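Arginyl-tRNA synthetase (Campylobacter jejuni, PDB 3FNR) catalyses the ATP-dependent attachment of L-arginine to tRNA(Arg), giving arginyl-tRNA(Arg), AMP and diphosphate, as a monomeric class I aminoacyl-tRNA synthetase. Local coordinates at residues Glu268-Gln273 with Lys315-His320; His49-Val54 with Tyr310-Lys315. The protein carries 1 engineered substitution. All blocks are in the same frame, centred on the assembly; numbering follows the deposited sequence. Where two conformers were deposited one is given.

Overall arrangement
The two contacts lie side by side in the catalytic domain, their centres about 10 Å apart, and Lys315 belongs to a segment of each. In contact 1 the turn following Lys315 packs against the end of segment 268-273, on strand 267-279; in contact 2 residues 312-315, following helix 305-311, pack on the N-terminal part of helix 50-65. Arg51 ties them together: from contact 2 its NH1 probably hydrogen-bonds to both partners of contact 1, at 2.9 Å from Thr319 O and 3.1 Å from Gln273 O. The 'HIGH' region, a signature of the class I ATP site, ends at His49, so contact 2 borders that motif and contact 1 is joined to it through Arg51.

Contact 1 (Glu268-Gln273 with Lys315-His320)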
# COMPACT_ATOMS: atom_id res chain seq x y z
N GLU A 268 -4.63 -15.64 3.07
CA GLU A 268 -3.22 -15.37 3.28
C GLU A 268 -3.10 -14.09 4.09
O GLU A 268 -3.55 -13.04 3.65
CB GLU A 268 -2.54 -15.22 1.91
CG GLU A 268 -1.08 -14.79 1.94
CD GLU A 268 -0.49 -14.55 0.56
OE1 GLU A 268 -0.97 -15.15 -0.44
OE2 GLU A 268 0.46 -13.74 0.46
N ILE A 269 -2.52 -14.18 5.29
CA ILE A 269 -2.32 -13.00 6.13
C ILE A 269 -0.87 -12.51 6.00
O ILE A 269 0.07 -13.25 6.32
CB ILE A 269 -2.62 -13.26 7.65
CG1 ILE A 269 -3.97 -13.96 7.87
CG2 ILE A 269 -2.52 -11.96 8.44
CD1 ILE A 269 -5.19 -13.21 7.36
N ILE A 270 -0.70 -11.28 5.53
CA ILE A 270 0.61 -10.63 5.49
C ILE A 270 0.73 -9.65 6.66
O ILE A 270 -0.13 -8.81 6.85
CB ILE A 270 0.83 -9.89 4.16
CG1 ILE A 270 0.93 -10.90 3.01
CG2 ILE A 270 2.06 -8.98 4.22
CD1 ILE A 270 0.91 -10.27 1.66
N LEU A 271 1.80 -9.77 7.44
CA LEU A 271 1.99 -8.89 8.59
C LEU A 271 2.97 -7.74 8.33
O LEU A 271 4.12 -7.96 7.95
CB LEU A 271 2.42 -9.69 9.82
CG LEU A 271 1.45 -10.70 10.44
CD1 LEU A 271 2.13 -11.41 11.59
CD2 LEU A 271 0.15 -10.05 10.93
N ALA A 272 2.49 -6.52 8.53
CA ALA A 272 3.29 -5.32 8.34
C ALA A 272 3.91 -4.90 9.67
O ALA A 272 3.19 -4.56 10.62
CB ALA A 272 2.44 -4.20 7.76
N GLN A 273 5.23 -4.91 9.74
CA GLN A 273 5.92 -4.55 10.97
C GLN A 273 6.05 -3.06 11.21
O GLN A 273 5.87 -2.26 10.30
CB GLN A 273 7.28 -5.25 11.08
CG GLN A 273 7.27 -6.42 12.04
CD GLN A 273 7.46 -6.04 13.51
OE1 GLN A 273 6.98 -5.00 13.98
NE2 GLN A 273 8.15 -6.90 14.24
N LYS A 315 12.44 -2.72 3.07
CA LYS A 315 12.84 -3.87 3.88
C LYS A 315 11.69 -4.86 4.02
O LYS A 315 10.52 -4.46 4.02
CB LYS A 315 13.38 -3.41 5.24
CG LYS A 315 14.21 -4.45 6.04
CD LYS A 315 15.59 -4.78 5.44
CE LYS A 315 15.59 -6.02 4.52
NZ LYS A 315 15.02 -7.25 5.14
N LYS A 316 12.04 -6.14 4.12
CA LYS A 316 11.09 -7.25 4.32
C LYS A 316 9.99 -6.88 5.32
O LYS A 316 10.28 -6.36 6.40
CB LYS A 316 11.83 -8.51 4.76
CG LYS A 316 11.02 -9.81 4.68
CD LYS A 316 11.92 -11.01 4.91
CE LYS A 316 11.23 -12.33 4.60
NZ LYS A 316 10.37 -12.81 5.73
N CYS A 317 8.75 -7.16 4.92
CA CYS A 317 7.53 -6.63 5.55
C CYS A 317 7.36 -6.95 7.04
O CYS A 317 6.90 -6.10 7.81
CB CYS A 317 6.29 -7.10 4.77
SG CYS A 317 4.87 -5.99 4.92
N ASP A 318 7.76 -8.15 7.43
CA ASP A 318 7.66 -8.59 8.83
C ASP A 318 8.94 -8.32 9.65
O ASP A 318 9.11 -8.88 10.74
CB ASP A 318 7.21 -10.06 8.93
CG ASP A 318 8.08 -11.02 8.11
OD1 ASP A 318 7.76 -12.23 8.10
OD2 ASP A 318 9.07 -10.59 7.47
N THR A 319 9.82 -7.47 9.12
CA THR A 319 11.02 -7.04 9.84
C THR A 319 10.96 -5.53 10.11
O THR A 319 10.38 -4.78 9.31
CB THR A 319 12.32 -7.38 9.05
OG1 THR A 319 12.47 -6.49 7.94
CG2 THR A 319 12.29 -8.82 8.54
N HIS A 320 11.55 -5.10 11.23
CA HIS A 320 11.59 -3.69 11.64
C HIS A 320 12.37 -2.81 10.66
O HIS A 320 13.49 -3.16 10.28
CB HIS A 320 12.22 -3.55 13.03
CG HIS A 320 11.37 -4.07 14.14
ND1 HIS A 320 10.37 -3.32 14.74
CD2 HIS A 320 11.38 -5.26 14.79
CE1 HIS A 320 9.80 -4.03 15.69
NE2 HIS A 320 10.40 -5.21 15.75
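Gln273 and Cys317 make the one backbone hydrogen bond between the strand end and the loop: Gln273 N gives its hydrogen to Cys317 O at 2.8 Å. Around this bond the packing is close. Cys317 is buried, and its SG, turned anti to the backbone N (chi1 -153°), reaches back to the strand, lying 4.1 Å from Ala272 CB and beside Ile270 CG2. Phe55 of helix 50-65 touches both Ile270 and Cys317, so the sulfur sits in a small apolar layer between sheet and helix. Gln273 closes the other end of the tight part: its CB and CG lie against the backbone of the turn, CG 3.3 Å from Asp318 O.

The outer side is looser and more polar. Beyond its bend at chi2, the Gln273 amide lies over one face of the exposed His320 imidazole in the conformer modelled here, the two planes 54° apart; the histidine has a second conformer, so this contact is less certain. The Asp318 side chain meets the strand through CB, near Leu271 O, while its carboxylate turns away and takes Lys316 NZ on the syn lone pair of OD2, a salt bridge of 3.1 Å within the loop. The type I turn from Lys316 to Thr319 is secured twice at Lys316 O, which accepts from both Thr319 N and Thr319 OG1, the hydroxyl at 2.7 Å. Segments 270-273 and 317-320 run in nearly the same direction, 19° apart. The turn leads on into strand 321-324, which pairs in parallel with strand 267-279 in the central sheet of the class I, Rossmann-like catalytic domain.

Contact 2 (His49-Val54 with Tyr310-Lys315); sequences HARGAV and YIFLSK
Phe312 and Arg51 are brought together by their torsions. With CG anti to the carbonyl carbon (chi1 -77°), the Phe312 ring stands against the N-terminal part of helix 50-65; Arg51, its CG anti to the backbone N (chi1 -163°) and its chain extended as far as NE, runs past that ring to the loop beyond. Ala50 CB lies over one face of the phenyl group in a CH-pi contact, 4.0 Å from the ring centroid and 19° off the normal, toward the rim. Arg51 CB approaches Phe312 CD1 at 3.8 Å. One helical turn on from Ala50, Val54 crosses Phe312 at about a right angle and sets CG1 against its CB at 4.0 Å, while the same methyl also meets Leu313 CD1. The apolar part is thus a buried patch of Ala50, Val54, Phe312 and Leu313.

At the far end of the arginine the contact becomes polar. Arg51 NH2 donates to Lys315 O at 3.0 Å, in the guanidinium plane but from above the carbonyl plane. Also at the guanidinium edge, a water lies 2.9 Å from both Arg51 NE, whose hydrogen it accepts, and Phe312 O. NH1 has Thr319 O and Gln273 O as further partners. Several carbonyl oxygens therefore face this one group; they would be expected to favour its positive charge and to hold its plane fixed. Within the loop, Ser314 N and OG both bond to Ile311 O across the type I turn from Ile311 to Ser314. The contact joins the helix entered from the 'HIGH' motif, a hallmark of class I synthetases, to the connection that leads from helix 305-311 into the sheet of their Rossmann-like catalytic domain.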
# COMPACT_ATOMS: atom_id res chain seq x y z
N HIS A 49 -0.15 3.36 9.28
CA HIS A 49 -0.88 2.77 8.16
C HIS A 49 -0.05 2.75 6.87
O HIS A 49 -0.43 2.07 5.90
CB HIS A 49 -2.18 3.54 7.89
CG HIS A 49 -3.23 3.34 8.94
ND1 HIS A 49 -3.66 4.36 9.76
CD2 HIS A 49 -3.94 2.24 9.29
CE1 HIS A 49 -4.59 3.89 10.58
NE2 HIS A 49 -4.77 2.61 10.32
N ALA A 50 1.06 3.47 6.86
CA ALA A 50 1.80 3.73 5.62
C ALA A 50 2.44 2.50 5.01
O ALA A 50 2.34 2.29 3.79
CB ALA A 50 2.82 4.85 5.81
N ARG A 51 3.09 1.67 5.83
CA ARG A 51 3.74 0.46 5.33
C ARG A 51 2.76 -0.49 4.68
O ARG A 51 3.00 -0.95 3.56
CB ARG A 51 4.53 -0.25 6.42
CG ARG A 51 5.52 -1.26 5.84
CD ARG A 51 6.26 -1.96 6.94
NE ARG A 51 7.49 -2.60 6.46
CZ ARG A 51 8.47 -3.02 7.26
NH1 ARG A 51 8.35 -2.86 8.58
NH2 ARG A 51 9.55 -3.59 6.76
N GLY A 52 1.64 -0.77 5.36
CA GLY A 52 0.56 -1.60 4.81
C GLY A 52 0.04 -1.03 3.50
O GLY A 52 -0.06 -1.75 2.50
N ALA A 53 -0.25 0.27 3.50
CA ALA A 53 -0.75 0.95 2.29
C ALA A 53 0.24 0.86 1.11
O ALA A 53 -0.14 0.48 -0.00
CB ALA A 53 -1.06 2.38 2.60
N VAL A 54 1.51 1.18 1.37
CA VAL A 54 2.55 1.21 0.33
C VAL A 54 2.81 -0.20 -0.18
O VAL A 54 2.87 -0.43 -1.40
CB VAL A 54 3.84 1.90 0.83
CG1 VAL A 54 5.05 1.63 -0.10
CG2 VAL A 54 3.61 3.39 0.99
N TYR A 310 9.45 4.58 -1.56
CA TYR A 310 10.72 3.86 -1.54
C TYR A 310 10.99 3.29 -0.16
O TYR A 310 11.19 2.08 -0.01
CB TYR A 310 11.90 4.74 -1.98
CG TYR A 310 13.16 3.92 -2.18
CD1 TYR A 310 14.00 3.59 -1.09
CD2 TYR A 310 13.49 3.42 -3.43
CE1 TYR A 310 15.14 2.80 -1.27
CE2 TYR A 310 14.63 2.63 -3.62
CZ TYR A 310 15.44 2.32 -2.54
OH TYR A 310 16.56 1.55 -2.76
N ILE A 311 11.03 4.18 0.83
CA ILE A 311 11.41 3.85 2.20
C ILE A 311 10.53 2.73 2.74
O ILE A 311 11.05 1.76 3.29
CB ILE A 311 11.28 5.10 3.11
CG1 ILE A 311 12.35 6.13 2.74
CG2 ILE A 311 11.41 4.73 4.57
CD1 ILE A 311 12.04 7.54 3.23
N PHE A 312 9.22 2.84 2.53
CA PHE A 312 8.28 1.90 3.12
C PHE A 312 8.21 0.53 2.43
O PHE A 312 7.55 -0.38 2.91
CB PHE A 312 6.89 2.55 3.29
CG PHE A 312 6.82 3.48 4.48
CD1 PHE A 312 6.40 3.02 5.71
CD2 PHE A 312 7.24 4.80 4.36
CE1 PHE A 312 6.35 3.87 6.81
CE2 PHE A 312 7.20 5.65 5.47
CZ PHE A 312 6.75 5.18 6.69
N LEU A 313 8.92 0.41 1.31
CA LEU A 313 9.02 -0.85 0.58
C LEU A 313 10.39 -1.51 0.77
O LEU A 313 10.58 -2.65 0.38
CB LEU A 313 8.79 -0.59 -0.90
CG LEU A 313 8.27 -1.76 -1.74
CD1 LEU A 313 6.79 -2.02 -1.43
CD2 LEU A 313 8.48 -1.45 -3.20
N SER A 314 11.31 -0.80 1.41
CA SER A 314 12.74 -1.08 1.30
C SER A 314 13.26 -2.22 2.17
O SER A 314 14.41 -2.64 2.02
CB SER A 314 13.56 0.19 1.56
OG SER A 314 13.41 0.61 2.91
N LYS A 315 12.44 -2.72 3.07
CA LYS A 315 12.84 -3.87 3.88
C LYS A 315 11.69 -4.86 4.02
O LYS A 315 10.52 -4.46 4.02
CB LYS A 315 13.38 -3.41 5.24
CG LYS A 315 14.21 -4.45 6.04
CD LYS A 315 15.59 -4.78 5.44
CE LYS A 315 15.59 -6.02 4.52
NZ LYS A 315 15.02 -7.25 5.14
O HOH W 1 7.30 -3.22 3.64